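Local atomic coordinates of multidrug resistance protein (Vibrio cholerae, PDB entry 1YC9), a protein that forms the trimeric outer membrane channel of a multidrug efflux system and could be involved in resistance to puromycin, acriflavine and tetraphenylarsonium chloride. Residues 122-127 and 273-278. The protein carries 1 engineered substitution. Numbering follows the deposited sequence.
Sequences VVAATS and AQQVGI
Val123 CG1 lies 3.5 Å from the methylene CG of Gln274 and also touches the amide carbon CD. Antiparallel helices come close here where a valine and an alanine on one meet the methylenes of glutamines on the other. With CG1 anti to the backbone N (chi1 177°), Val123 turns that methyl to Gln274, whose bend at chi2 (-55°) takes CD obliquely across the valine. Beside this pair Ala124 faces Gln274, its CB 3.9 Å from the glutamine CB, and the two CA atoms stand 5.7 Å apart. Gln275 adds only its CG, 4.2 Å from Ala124 CB. The short side chain of Ala124 suits the approach of the axes of segments 122-127 and 273-278 to 8.9 Å, their directions 161° apart. One turn on, Ser127 OG donates to Val123 O over 2.7 Å, from the carbonyl face opposite to that used by Ser127 N; the Ser127 side chain also packs on Trp267, Glu270 and Ala271 of helix 260-281. Ile278 extends the interface to Lys117, Ala120 and Ala121, while Ala125 packs on Phe62 and Ala66 of helix 47-67. The pair belongs to the alpha-helical tunnel of an outer membrane factor, near its junction with the beta-barrel: helix 117-183 follows strand 98-111, and helix 260-281 precedes its sheet neighbour 286-298.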
loop_
_atom_site.group_PDB
_atom_site.type_symbol
_atom_site.label_atom_id
_atom_site.label_comp_id
_atom_site.label_asym_id
_atom_site.label_seq_id
_atom_site.Cartn_x
_atom_site.Cartn_y
_atom_site.Cartn_z
ATOM N N VAL A 122 26.367 15.937 -3.600
ATOM C CA VAL A 122 26.962 14.842 -2.848
ATOM C C VAL A 122 26.460 14.794 -1.423
ATOM O O VAL A 122 26.167 13.715 -0.948
ATOM C CB VAL A 122 28.494 14.878 -2.915
ATOM C CG1 VAL A 122 29.102 13.774 -2.078
ATOM C CG2 VAL A 122 28.891 14.811 -4.325
ATOM N N VAL A 123 26.269 15.932 -0.772
ATOM C CA VAL A 123 25.653 15.943 0.545
ATOM C C VAL A 123 24.242 15.340 0.585
ATOM O O VAL A 123 23.897 14.595 1.496
ATOM C CB VAL A 123 25.622 17.342 1.156
ATOM C CG1 VAL A 123 24.901 17.311 2.473
ATOM C CG2 VAL A 123 27.071 17.830 1.365
ATOM N N ALA A 124 23.478 15.623 -0.454
ATOM C CA ALA A 124 22.161 15.054 -0.604
ATOM C C ALA A 124 22.248 13.550 -0.744
ATOM O O ALA A 124 21.542 12.834 -0.068
ATOM C CB ALA A 124 21.455 15.673 -1.813
ATOM N N ALA A 125 23.188 13.081 -1.558
ATOM C CA ALA A 125 23.320 11.647 -1.781
ATOM C C ALA A 125 23.829 10.887 -0.515
ATOM O O ALA A 125 23.407 9.757 -0.237
ATOM C CB ALA A 125 24.270 11.402 -2.935
ATOM N N THR A 126 24.723 11.498 0.215
ATOM C CA THR A 126 25.232 10.890 1.425
ATOM C C THR A 126 24.193 10.932 2.552
ATOM O O THR A 126 24.184 10.066 3.418
ATOM C CB THR A 126 26.520 11.558 1.895
ATOM O OG1 THR A 126 26.302 12.945 2.138
ATOM C CG2 THR A 126 27.552 11.520 0.821
ATOM N N SER A 127 23.318 11.964 2.528
ATOM C CA SER A 127 22.217 12.052 3.452
ATOM C C SER A 127 21.226 10.958 3.148
ATOM O O SER A 127 20.678 10.368 4.069
ATOM C CB SER A 127 21.557 13.439 3.387
ATOM O OG SER A 127 22.476 14.411 3.782
ATOM N N ALA A 273 16.744 19.710 1.546
ATOM C CA ALA A 273 17.268 21.029 1.755
ATOM C C ALA A 273 18.420 21.305 0.803
ATOM O O ALA A 273 18.511 22.355 0.204
ATOM C CB ALA A 273 17.738 21.195 3.248
ATOM N N GLN A 274 19.321 20.337 0.666
ATOM C CA GLN A 274 20.467 20.446 -0.232
ATOM C C GLN A 274 19.998 20.588 -1.679
ATOM O O GLN A 274 20.614 21.320 -2.461
ATOM C CB GLN A 274 21.352 19.193 -0.147
ATOM C CG GLN A 274 22.159 19.013 1.201
ATOM C CD GLN A 274 23.026 20.202 1.546
ATOM O OE1 GLN A 274 23.076 20.638 2.688
ATOM N NE2 GLN A 274 23.722 20.706 0.577
ATOM N N GLN A 275 18.952 19.847 -2.038
ATOM C CA GLN A 275 18.378 19.921 -3.378
ATOM C C GLN A 275 17.770 21.312 -3.682
ATOM O O GLN A 275 17.758 21.736 -4.846
ATOM C CB GLN A 275 17.402 18.774 -3.633
ATOM C CG GLN A 275 18.093 17.431 -3.605
ATOM C CD GLN A 275 17.186 16.217 -3.535
ATOM O OE1 GLN A 275 17.647 15.104 -3.822
ATOM N NE2 GLN A 275 15.949 16.389 -3.105
ATOM N N VAL A 276 17.298 22.010 -2.663
ATOM C CA VAL A 276 16.849 23.380 -2.805
ATOM C C VAL A 276 18.072 24.205 -3.155
ATOM O O VAL A 276 18.023 25.076 -4.035
ATOM C CB VAL A 276 16.111 23.923 -1.537
ATOM C CG1 VAL A 276 15.883 25.404 -1.621
ATOM C CG2 VAL A 276 14.826 23.196 -1.319
ATOM N N GLY A 277 19.195 23.951 -2.453
ATOM C CA GLY A 277 20.406 24.637 -2.795
ATOM C C GLY A 277 20.876 24.418 -4.225
ATOM O O GLY A 277 21.347 25.352 -4.847
ATOM N N ILE A 278 20.817 23.192 -4.703
ATOM C CA ILE A 278 21.178 22.874 -6.057
ATOM C C ILE A 278 20.337 23.733 -6.996
ATOM O O ILE A 278 20.852 24.277 -7.982
ATOM C CB ILE A 278 20.930 21.405 -6.359
ATOM C CG1 ILE A 278 21.953 20.488 -5.586
ATOM C CG2 ILE A 278 21.037 21.103 -7.836
ATOM C CD1 ILE A 278 21.563 19.045 -5.606
#